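Local coordinates for fat acid-binding protein (Eubacterium ventriosum, PDB 3NYI), which holds a molecule of stearic acid and, as a member of the DegV family, probably serves as a lipid-binding protein, at residues A[44-47]-A[48-52]; A[73-76]-A[77-80]; A[91-94]-A[95-98]; A[211-214]-A[215-219]; A[226-230]-A[231-235]. All coordinates share one frame; numbering follows the deposited sequence.

Contact 1. Residues A[44-47]-A[48-52]; sequences VDIT and RDECY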
# COMPACT_ATOMS: atom_id res chain seq x y z
N VAL A 44 3.12 1.66 16.19
CA VAL A 44 3.12 1.14 17.56
C VAL A 44 4.10 1.92 18.44
O VAL A 44 3.70 2.45 19.49
CB VAL A 44 3.46 -0.37 17.61
CG1 VAL A 44 3.59 -0.85 19.06
CG2 VAL A 44 2.42 -1.19 16.86
N ASP A 45 5.36 2.00 18.03
CA ASP A 45 6.39 2.72 18.79
C ASP A 45 6.53 4.17 18.34
O ASP A 45 7.26 4.95 18.94
CB ASP A 45 7.75 2.01 18.69
CG ASP A 45 7.69 0.57 19.17
OD1 ASP A 45 7.02 0.30 20.20
OD2 ASP A 45 8.32 -0.29 18.53
N ILE A 46 5.84 4.52 17.26
CA ILE A 46 5.93 5.86 16.70
C ILE A 46 4.73 6.06 15.80
O ILE A 46 4.17 5.09 15.29
CB ILE A 46 7.22 6.06 15.87
CG1 ILE A 46 7.37 7.52 15.44
CG2 ILE A 46 7.24 5.13 14.64
CD1 ILE A 46 8.59 7.80 14.61
N THR A 47 4.32 7.31 15.61
CA THR A 47 3.12 7.57 14.80
C THR A 47 3.47 8.08 13.42
O THR A 47 4.54 8.64 13.17
CB THR A 47 2.19 8.61 15.46
OG1 THR A 47 2.69 9.92 15.21
CG2 THR A 47 2.07 8.36 16.96
N ARG A 48 2.51 7.90 12.51
CA ARG A 48 2.69 8.30 11.13
C ARG A 48 2.98 9.80 11.04
O ARG A 48 3.90 10.22 10.35
CB ARG A 48 1.43 7.93 10.36
CG ARG A 48 1.48 8.28 8.91
CD ARG A 48 0.61 9.47 8.65
NE ARG A 48 0.39 9.64 7.23
CZ ARG A 48 0.03 10.79 6.68
NH1 ARG A 48 -0.14 11.85 7.46
NH2 ARG A 48 -0.15 10.89 5.37
N ASP A 49 2.19 10.60 11.75
CA ASP A 49 2.39 12.04 11.70
C ASP A 49 3.77 12.49 12.20
O ASP A 49 4.38 13.39 11.61
CB ASP A 49 1.25 12.78 12.42
CG ASP A 49 -0.06 12.75 11.62
OD1 ASP A 49 -0.08 12.16 10.52
OD2 ASP A 49 -1.06 13.30 12.10
N GLU A 50 4.28 11.86 13.26
CA GLU A 50 5.59 12.21 13.81
C GLU A 50 6.69 11.96 12.79
O GLU A 50 7.62 12.75 12.65
CB GLU A 50 5.93 11.36 15.03
CG GLU A 50 4.97 11.41 16.18
CD GLU A 50 5.45 10.53 17.31
OE1 GLU A 50 4.90 9.42 17.49
OE2 GLU A 50 6.40 10.94 18.01
N CYS A 51 6.59 10.83 12.10
CA CYS A 51 7.59 10.48 11.11
C CYS A 51 7.64 11.50 9.98
O CYS A 51 8.72 11.92 9.56
CB CYS A 51 7.32 9.07 10.55
SG CYS A 51 8.61 8.47 9.45
N TYR A 52 6.48 11.90 9.47
CA TYR A 52 6.45 12.89 8.40
C TYR A 52 7.10 14.18 8.89
O TYR A 52 7.82 14.85 8.14
CB TYR A 52 5.01 13.17 7.97
CG TYR A 52 4.47 12.25 6.87
CD1 TYR A 52 3.94 11.00 7.16
CD2 TYR A 52 4.46 12.66 5.54
CE1 TYR A 52 3.42 10.18 6.15
CE2 TYR A 52 3.95 11.85 4.52
CZ TYR A 52 3.43 10.61 4.83
OH TYR A 52 2.92 9.80 3.82

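Contact 2. Residues A[73-76]-A[77-80]; sequences YADV and FRSF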
# COMPACT_ATOMS: atom_id res chain seq x y z
N TYR A 73 5.50 -11.96 12.80
CA TYR A 73 4.46 -12.69 12.08
C TYR A 73 4.08 -13.97 12.84
O TYR A 73 2.91 -14.26 13.03
CB TYR A 73 4.95 -13.09 10.70
CG TYR A 73 4.84 -12.01 9.64
CD1 TYR A 73 5.97 -11.45 9.05
CD2 TYR A 73 3.59 -11.57 9.21
CE1 TYR A 73 5.86 -10.48 8.05
CE2 TYR A 73 3.47 -10.60 8.22
CZ TYR A 73 4.61 -10.06 7.65
OH TYR A 73 4.47 -9.10 6.66
N ALA A 74 5.09 -14.72 13.27
CA ALA A 74 4.86 -16.03 13.87
C ALA A 74 3.97 -15.94 15.12
O ALA A 74 3.08 -16.76 15.30
CB ALA A 74 6.18 -16.72 14.22
N ASP A 75 4.24 -14.96 15.98
CA ASP A 75 3.42 -14.78 17.18
C ASP A 75 1.95 -14.47 16.85
O ASP A 75 1.04 -14.94 17.52
CB ASP A 75 4.03 -13.70 18.09
CG ASP A 75 5.36 -14.14 18.73
OD1 ASP A 75 5.71 -15.34 18.70
OD2 ASP A 75 6.06 -13.26 19.27
N VAL A 76 1.72 -13.68 15.81
CA VAL A 76 0.35 -13.42 15.37
C VAL A 76 -0.29 -14.69 14.80
O VAL A 76 -1.39 -15.08 15.21
CB VAL A 76 0.29 -12.27 14.35
CG1 VAL A 76 -1.11 -12.11 13.76
CG2 VAL A 76 0.76 -10.98 15.01
N PHE A 77 0.40 -15.35 13.88
CA PHE A 77 -0.14 -16.58 13.30
C PHE A 77 -0.46 -17.60 14.40
O PHE A 77 -1.53 -18.22 14.39
CB PHE A 77 0.83 -17.22 12.30
CG PHE A 77 1.13 -16.37 11.08
CD1 PHE A 77 0.39 -15.23 10.80
CD2 PHE A 77 2.15 -16.73 10.21
CE1 PHE A 77 0.67 -14.46 9.68
CE2 PHE A 77 2.44 -15.97 9.09
CZ PHE A 77 1.70 -14.83 8.82
N ARG A 78 0.47 -17.76 15.33
CA ARG A 78 0.33 -18.75 16.39
C ARG A 78 -0.90 -18.51 17.26
O ARG A 78 -1.66 -19.44 17.55
CB ARG A 78 1.59 -18.78 17.26
CG ARG A 78 1.96 -20.16 17.76
CD ARG A 78 3.13 -20.11 18.73
NE ARG A 78 4.28 -19.40 18.18
CZ ARG A 78 5.28 -19.97 17.52
NH1 ARG A 78 5.28 -21.29 17.31
NH2 ARG A 78 6.28 -19.23 17.06
N SER A 79 -1.10 -17.27 17.68
CA SER A 79 -2.21 -16.96 18.57
C SER A 79 -3.57 -17.23 17.93
O SER A 79 -4.49 -17.71 18.59
CB SER A 79 -2.13 -15.51 19.07
OG SER A 79 -2.45 -14.59 18.04
N PHE A 80 -3.70 -16.92 16.64
CA PHE A 80 -4.94 -17.23 15.93
C PHE A 80 -5.11 -18.73 15.73
O PHE A 80 -6.19 -19.28 15.97
CB PHE A 80 -4.99 -16.50 14.57
CG PHE A 80 -5.18 -15.01 14.68
CD1 PHE A 80 -6.13 -14.48 15.54
CD2 PHE A 80 -4.43 -14.14 13.89
CE1 PHE A 80 -6.31 -13.10 15.64
CE2 PHE A 80 -4.62 -12.77 13.98
CZ PHE A 80 -5.56 -12.25 14.86

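Contact 3. Residues A[91-94]-A[95-98]; sequences TITT and LFSG. With STE (stearic acid), chain C.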
# COMPACT_ATOMS: atom_id res chain seq x y z
N THR A 91 0.90 -9.13 2.24
CA THR A 91 2.11 -8.35 2.44
C THR A 91 2.30 -7.42 1.28
O THR A 91 1.71 -7.59 0.21
CB THR A 91 3.38 -9.23 2.54
OG1 THR A 91 3.66 -9.81 1.26
CG2 THR A 91 3.19 -10.35 3.54
N ILE A 92 3.15 -6.42 1.50
CA ILE A 92 3.58 -5.53 0.43
C ILE A 92 4.24 -6.37 -0.68
O ILE A 92 4.74 -7.47 -0.41
CB ILE A 92 4.58 -4.49 1.01
CG1 ILE A 92 4.82 -3.33 0.03
CG2 ILE A 92 5.91 -5.18 1.42
CD1 ILE A 92 5.70 -2.18 0.63
N THR A 93 4.23 -5.86 -1.91
CA THR A 93 4.89 -6.54 -3.03
C THR A 93 6.31 -7.04 -2.71
O THR A 93 7.11 -6.32 -2.11
CB THR A 93 4.96 -5.66 -4.30
OG1 THR A 93 5.74 -6.32 -5.30
CG2 THR A 93 5.59 -4.31 -3.99
N THR A 94 6.61 -8.27 -3.12
CA THR A 94 7.92 -8.86 -2.87
C THR A 94 9.01 -8.09 -3.59
O THR A 94 10.18 -8.23 -3.26
CB THR A 94 8.01 -10.30 -3.39
OG1 THR A 94 7.50 -10.35 -4.73
CG2 THR A 94 7.21 -11.22 -2.53
N LEU A 95 8.63 -7.30 -4.59
CA LEU A 95 9.62 -6.49 -5.32
C LEU A 95 10.10 -5.27 -4.53
O LEU A 95 11.10 -4.67 -4.92
CB LEU A 95 9.09 -6.08 -6.71
CG LEU A 95 8.80 -7.27 -7.63
CD1 LEU A 95 8.16 -6.83 -8.97
CD2 LEU A 95 10.06 -8.07 -7.87
N PHE A 96 9.41 -4.89 -3.44
CA PHE A 96 9.84 -3.77 -2.61
C PHE A 96 10.48 -4.22 -1.29
O PHE A 96 11.22 -3.48 -0.68
CB PHE A 96 8.68 -2.83 -2.21
CG PHE A 96 8.08 -2.05 -3.35
CD1 PHE A 96 8.70 -1.99 -4.58
CD2 PHE A 96 6.91 -1.32 -3.15
CE1 PHE A 96 8.12 -1.26 -5.64
CE2 PHE A 96 6.34 -0.59 -4.18
CZ PHE A 96 6.95 -0.56 -5.42
N SER A 97 10.11 -5.41 -0.82
CA SER A 97 10.44 -5.76 0.56
C SER A 97 10.50 -7.26 0.75
O SER A 97 9.81 -8.00 0.06
CB SER A 97 9.36 -5.19 1.50
OG SER A 97 9.55 -5.61 2.83
N GLY A 98 11.30 -7.71 1.71
CA GLY A 98 11.30 -9.11 2.07
C GLY A 98 10.22 -9.47 3.08
O GLY A 98 10.23 -10.57 3.64
C1 STE C . 11.39 -2.78 3.93
O1 STE C . 11.41 -3.96 3.76
O2 STE C . 12.36 -2.24 4.38
C2 STE C . 10.22 -1.94 3.36
C3 STE C . 10.62 -1.29 2.01
C4 STE C . 9.48 -0.37 1.51
C5 STE C . 9.74 0.10 0.06
C6 STE C . 8.62 1.06 -0.39
C7 STE C . 8.90 1.62 -1.81
C8 STE C . 7.67 2.45 -2.26
C9 STE C . 7.89 3.07 -3.66
C10 STE C . 6.66 3.96 -4.01
C11 STE C . 5.51 3.04 -4.42
C12 STE C . 4.16 3.32 -3.71
C13 STE C . 3.99 4.75 -3.17
C14 STE C . 2.57 5.22 -3.60
C15 STE C . 2.12 6.46 -2.80
C16 STE C . 0.90 7.09 -3.51
C17 STE C . -0.40 6.42 -3.01
C18 STE C . -1.64 7.15 -3.58
O HOH W 1 7.07 -8.37 0.60

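Contact 4. Residues A[211-214]-A[215-219]; sequences RNRN and KLKNS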
# COMPACT_ATOMS: atom_id res chain seq x y z
N ARG A 211 7.04 19.69 -13.44
CA ARG A 211 7.79 20.53 -12.50
C ARG A 211 6.89 21.18 -11.46
O ARG A 211 7.28 21.34 -10.30
CB ARG A 211 8.55 21.62 -13.26
CG ARG A 211 9.64 21.10 -14.18
CD ARG A 211 10.26 22.22 -14.98
NE ARG A 211 11.25 21.72 -15.93
CZ ARG A 211 12.50 21.39 -15.60
NH1 ARG A 211 12.91 21.52 -14.35
NH2 ARG A 211 13.33 20.94 -16.54
N ASN A 212 5.70 21.56 -11.88
CA ASN A 212 4.76 22.25 -11.00
C ASN A 212 3.84 21.25 -10.30
O ASN A 212 3.26 20.38 -10.94
CB ASN A 212 3.95 23.26 -11.82
CG ASN A 212 2.86 23.92 -11.02
OD1 ASN A 212 1.71 23.49 -11.04
ND2 ASN A 212 3.21 24.99 -10.31
N ARG A 213 3.71 21.38 -8.99
CA ARG A 213 2.87 20.48 -8.20
C ARG A 213 1.46 20.32 -8.78
O ARG A 213 0.97 19.21 -8.96
CB ARG A 213 2.79 20.96 -6.75
CG ARG A 213 1.93 20.10 -5.85
CD ARG A 213 2.56 18.73 -5.59
NE ARG A 213 2.01 18.09 -4.40
CZ ARG A 213 2.50 16.99 -3.84
NH1 ARG A 213 3.55 16.39 -4.38
NH2 ARG A 213 1.94 16.48 -2.75
N ASN A 214 0.80 21.45 -9.05
CA ASN A 214 -0.57 21.39 -9.56
C ASN A 214 -0.67 20.73 -10.93
O ASN A 214 -1.60 19.98 -11.19
CB ASN A 214 -1.21 22.78 -9.57
CG ASN A 214 -1.70 23.20 -8.19
OD1 ASN A 214 -1.66 22.42 -7.24
ND2 ASN A 214 -2.17 24.43 -8.08
N LYS A 215 0.29 21.03 -11.80
CA LYS A 215 0.31 20.40 -13.12
C LYS A 215 0.60 18.90 -13.02
O LYS A 215 0.04 18.09 -13.76
CB LYS A 215 1.35 21.08 -14.02
CG LYS A 215 0.93 22.46 -14.52
CD LYS A 215 2.07 23.16 -15.24
CE LYS A 215 1.58 23.98 -16.43
NZ LYS A 215 1.70 23.22 -17.71
N LEU A 216 1.47 18.52 -12.10
CA LEU A 216 1.77 17.11 -11.90
C LEU A 216 0.53 16.36 -11.42
O LEU A 216 0.27 15.25 -11.87
CB LEU A 216 2.92 16.91 -10.90
CG LEU A 216 4.32 17.15 -11.47
CD1 LEU A 216 5.29 17.60 -10.37
CD2 LEU A 216 4.84 15.90 -12.17
N LYS A 217 -0.24 16.96 -10.51
CA LYS A 217 -1.45 16.31 -10.03
C LYS A 217 -2.47 16.20 -11.16
O LYS A 217 -3.21 15.22 -11.25
CB LYS A 217 -2.05 17.05 -8.83
CG LYS A 217 -1.18 16.98 -7.57
CD LYS A 217 -1.82 17.67 -6.38
CE LYS A 217 -1.93 19.18 -6.57
NZ LYS A 217 -2.37 19.85 -5.31
N ASN A 218 -2.51 17.19 -12.04
CA ASN A 218 -3.39 17.08 -13.20
C ASN A 218 -2.96 15.96 -14.14
O ASN A 218 -3.80 15.28 -14.72
CB ASN A 218 -3.50 18.42 -13.94
CG ASN A 218 -4.34 19.43 -13.18
OD1 ASN A 218 -5.24 19.07 -12.42
ND2 ASN A 218 -4.04 20.70 -13.37
N SER A 219 -1.66 15.76 -14.27
CA SER A 219 -1.15 14.68 -15.12
C SER A 219 -1.46 13.32 -14.52
O SER A 219 -1.80 12.39 -15.26
CB SER A 219 0.35 14.81 -15.36
OG SER A 219 0.64 16.01 -16.05
O HOH W 2 -3.91 20.26 -9.67

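Contact 5. Residues A[226-230]-A[231-235]; sequences KYLDE and NNKDN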
# COMPACT_ATOMS: atom_id res chain seq x y z
N LYS A 226 -7.27 7.76 -18.52
CA LYS A 226 -7.00 6.90 -19.67
C LYS A 226 -7.15 5.42 -19.32
O LYS A 226 -7.76 4.66 -20.05
CB LYS A 226 -5.60 7.20 -20.22
CG LYS A 226 -5.17 6.29 -21.35
CD LYS A 226 -3.74 6.60 -21.79
CE LYS A 226 -3.33 5.75 -22.99
NZ LYS A 226 -4.23 6.01 -24.16
N TYR A 227 -6.57 5.00 -18.20
CA TYR A 227 -6.68 3.62 -17.79
C TYR A 227 -8.12 3.23 -17.45
O TYR A 227 -8.61 2.16 -17.86
CB TYR A 227 -5.78 3.38 -16.56
CG TYR A 227 -5.90 1.98 -16.01
CD1 TYR A 227 -5.26 0.92 -16.64
CD2 TYR A 227 -6.64 1.73 -14.86
CE1 TYR A 227 -5.36 -0.38 -16.14
CE2 TYR A 227 -6.73 0.42 -14.33
CZ TYR A 227 -6.09 -0.62 -14.99
OH TYR A 227 -6.17 -1.91 -14.50
N LEU A 228 -8.82 4.08 -16.71
CA LEU A 228 -10.19 3.78 -16.34
C LEU A 228 -11.11 3.74 -17.57
O LEU A 228 -11.95 2.86 -17.69
CB LEU A 228 -10.73 4.75 -15.29
CG LEU A 228 -10.07 4.58 -13.92
CD1 LEU A 228 -10.46 5.71 -12.98
CD2 LEU A 228 -10.42 3.22 -13.31
N ASP A 229 -10.92 4.69 -18.48
CA ASP A 229 -11.73 4.72 -19.69
C ASP A 229 -11.52 3.48 -20.55
O ASP A 229 -12.47 2.94 -21.11
CB ASP A 229 -11.46 5.99 -20.48
CG ASP A 229 -11.99 7.22 -19.78
OD1 ASP A 229 -12.71 7.04 -18.76
OD2 ASP A 229 -11.69 8.35 -20.22
N GLU A 230 -10.27 3.03 -20.65
CA GLU A 230 -9.96 1.83 -21.41
C GLU A 230 -10.65 0.60 -20.82
O GLU A 230 -11.12 -0.25 -21.57
CB GLU A 230 -8.45 1.58 -21.48
CG GLU A 230 -7.71 2.53 -22.39
CD GLU A 230 -6.19 2.40 -22.28
OE1 GLU A 230 -5.71 1.65 -21.40
OE2 GLU A 230 -5.49 3.07 -23.07
N ASN A 231 -10.74 0.54 -19.50
CA ASN A 231 -11.10 -0.69 -18.81
C ASN A 231 -12.51 -0.74 -18.19
O ASN A 231 -12.89 -1.73 -17.57
CB ASN A 231 -10.04 -1.03 -17.77
CG ASN A 231 -8.71 -1.38 -18.41
OD1 ASN A 231 -7.77 -0.57 -18.44
ND2 ASN A 231 -8.62 -2.59 -18.94
N ASN A 232 -13.24 0.35 -18.35
CA ASN A 232 -14.63 0.44 -17.93
C ASN A 232 -14.66 0.98 -16.51
O ASN A 232 -14.62 0.23 -15.55
CB ASN A 232 -15.33 -0.93 -18.02
CG ASN A 232 -16.83 -0.81 -18.02
OD1 ASN A 232 -17.40 0.16 -17.51
ND2 ASN A 232 -17.50 -1.80 -18.63
N LYS A 233 -14.71 2.30 -16.42
CA LYS A 233 -14.63 3.00 -15.16
C LYS A 233 -15.66 2.51 -14.13
O LYS A 233 -15.38 2.48 -12.92
CB LYS A 233 -14.79 4.48 -15.42
CG LYS A 233 -14.77 5.35 -14.20
CD LYS A 233 -14.82 6.82 -14.62
CE LYS A 233 -16.12 7.15 -15.34
NZ LYS A 233 -17.28 7.22 -14.41
N ASP A 234 -16.84 2.12 -14.60
CA ASP A 234 -17.93 1.71 -13.71
C ASP A 234 -17.56 0.45 -12.95
O ASP A 234 -18.16 0.14 -11.92
CB ASP A 234 -19.20 1.43 -14.51
CG ASP A 234 -19.80 2.67 -15.14
OD1 ASP A 234 -19.60 3.78 -14.60
OD2 ASP A 234 -20.48 2.52 -16.19
N ASN A 235 -16.59 -0.30 -13.46
CA ASN A 235 -16.24 -1.57 -12.86
C ASN A 235 -15.11 -1.49 -11.84
O ASN A 235 -14.65 -2.53 -11.37
CB ASN A 235 -15.94 -2.62 -13.93
CG ASN A 235 -17.20 -3.01 -14.73
OD1 ASN A 235 -18.34 -2.81 -14.28
ND2 ASN A 235 -16.99 -3.56 -15.91

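Contact 1. Residues A[44-47]-A[48-52]
C51 N donates to T47 O over 3.2 Å with an N-H...O angle of 161°, so the first turn of helix 48-57 is closed on the last residue of the loop 44-47. I46 and T47 are extended, and from R48 onward phi and psi are helical, which puts T47 at the N-cap. T47 and E50 form a capping box there. T47 N reaches E50 OE1 at 2.9 Å, meeting it from above the carboxylate plane (36° out of it). In exchange E50 N points at T47 OG1, 3.2 Å away, but OG1 is modelled too near E50 CG for its place to be sure. With CG of E50 anti to its carbonyl carbon (chi1 -57°) and the chain extended beyond, the carboxylate is carried back to T47 N, the E50 side chain crossing that of T47 at about a right angle. A negative group at this helix start would probably suit the helix dipole. Beside the box, I46 CG1 lies 3.7 Å from E50 OE1, while I46 CD1 stands 4.4 Å from C51 CB; I46 and C51 both also touch F34 and I274. R48 turns the other way. Its NH1 makes a salt bridge to D49 OD1 at 3.1 Å, in the guanidinium plane, and Y52 CE1 lies over one face of that group. R48 NH2 bonds to G243 O, R48 NE to I272 O, and D49 OD2 pairs with K246.

Contact 2. Residues A[73-76]-A[77-80]
The F77 ring has Y73 O over one face, 3.3 Å above its plane and offset toward the rim. The Y73 and F77 side chains run side by side, their ring planes 39° apart, with Y73 CD2 3.8 Å from F77 CZ. In F77, CG stands anti to the carbonyl carbon (chi1 -63°), which brings the ring back along the helix toward Y73. The R78 guanidinium, one of two deposited conformers, has D75 OD1 at its edge near the plane, yet 4.3 Å from NH2, beyond salt-bridge range; in this conformer the salt bridge runs from NH1 to D113, so that pairing is less certain. V76 and F80 also lie side by side, V76 CG1 3.6 Å from F80 CE2. V76 O is gripped by two donors, S79 OG at 3.1 Å and F80 N at 3.3 Å. The backbone bond F77 N to Y73 O is nearly straight, at 177°. Y73 OH bonds to S99 OG, while Y73, V76, F77 and F80 between them touch strands 6-10, 25-33 and 87-91; D75 is exposed and R78 reaches toward helix 99-113. This is the one-sided apolar pattern of an amphipathic helix, 70-81, laid on a sheet beside helix 99-113 in an alpha/beta fold.

Contact 3. Residues A[91-94]-A[95-98]
L95 begins the return of the loop: its N donates to T93 OG1 at 3.1 Å, a side-chain-to-backbone bond two residues on that defines an ST turn. T93 OG1 can serve because it stands anti to the backbone N (chi1 174°), which leaves CG2 between the backbone N and the carbonyl carbon, facing the F96 ring; OG1 is held further by G202 O. F96 follows, and its N bonds to T93 O at 3.0 Å, closing a beta turn over T94 and L95. The F96 ring is sandwiched. T93 CG2 makes a CH-pi contact on one face, 3.6 Å from the ring centroid and 23° off its normal, while C7 of stearic acid lies over the opposite face, 3.8 Å above the plane. I92 CD1 sits at the edge of the ring, 4.1 Å from F96 CD2. S97 comes next; its N makes only a weak bond to T93 O, but its OG donates to O1 of the stearic acid at 2.7 Å and is also bonded to S99 N. Its CB is pressed against I92 CG2 at 3.5 Å, tighter than usual. A water lies within bonding distance of both S97 O and I92 O. G98 then serves as N-cap of helix 99-113. With T65 OG1 also bonded to the ligand, the loop forms part of the fatty-acid site, gripping the carboxyl end through S97 and lining the chain with F96.

Contact 4. Residues A[211-214]-A[215-219]
N212 and K215 meet in a capping bond: K215 N donates to N212 OD1 at 2.9 Å, in the carbonyl plane and on a lone pair, with an N-H...O angle of 155°. The N212 amide reaches this spot because CG stands anti to the backbone N (chi1 174°). Backbone bonds of the i to i+4 kind carry on from there: L216 N to N212 O at 2.8 Å, followed by K217 N to R213 O and N218 N to N214 O. Together they mark the amino end of helix 213-231, with N212 as N-cap. This helix lies against the sheet, since L216 touches K194, V196 and T167 on strands 194-200 and 163-167. Among the side-chain polar contacts, K217 NZ makes a weak bond to N214 OD1 at 3.3 Å, the lysine chain bending at chi3 (-67°) to bring NZ round. The stronger partner of K217 is E248, whose OE2 also pairs with R213 NE; these two cations gather round one carboxylate. R213 also sends NH1 to Y283 O. Replacing K217 by an alanine is likely to leave E248 with R213 alone of this pair and N214 OD1 without its weak donor. Aliphatic contact is modest: R213 CG lies 4.0 Å from K217 CE, and N212 CB is 3.9 Å from K215 CD. A water lies 2.8 Å from N214 O, and is only weakly bonded to N218 OD1 at 3.3 Å.

Contact 5. Residues A[226-230]-A[231-235]
The Y227 and N231 side chains cross obliquely, the amide lying over one face of the ring, offset toward the rim, with ring and amide planes 46° apart. Which end of the amide faces the ring is uncertain, because the group is probably turned over in the model. Y227 CG stands anti to the backbone N, beside the carbonyl carbon, which puts the ring on the side where N231 lies. N231 CB is 3.5 Å from Y227 O. Three weak backbone bonds stand alongside: N231 N to Y227 O at 3.1 Å and to L228 O at 3.2 Å, and N232 N to L228 O at 2.9 Å. The bent N-H...O angles (the last is 125°) show the regular bonding giving out, and N232, with phi at 92°, leaves helical geometry. This is the carboxyl end of helix 213-231, which passes by a 3-10 segment, 233-235, into strand 236-242. There L228 CB packs 4.1 Å from K233 CB across the bend. In the next shell, L228 and N231 both touch F236, while Y227 packs on V289 of strand 285-291 and gives its OH to S161 O. An alanine in place of Y227 would probably leave S161 O without this hydroxyl and the N231 amide without a ring to lie on. K233 NZ is held by D261 O. K226 NZ and E230 OE2, both exposed, make a salt bridge at 3.4 Å whose hydrogen bond is weak, and D229 pairs with K225.

Along the chain the five contacts come in series. Contact 1 starts helix 48-57, its centre 24 Å from that of contact 2 and 21 Å from that of contact 3; its R48 bonds to G243 and I272. Contact 2 precedes strand 87-91, and contact 3 runs from that strand's last residue to helix 99-113; Y73 OH touches T91 CG2. Contacts 4 and 5 share helix 213-231, centres 22 Å apart, beside the sheet of strands 163-167, 194-200 and 285-291. Contact 2, 44 Å from contact 4, lies on the sheet of 6-10, 25-33 and 87-91. Contact 3 is nearest the chain's centre; its loop forms part of the stearic acid site, consistent with a ligand bound between two halves.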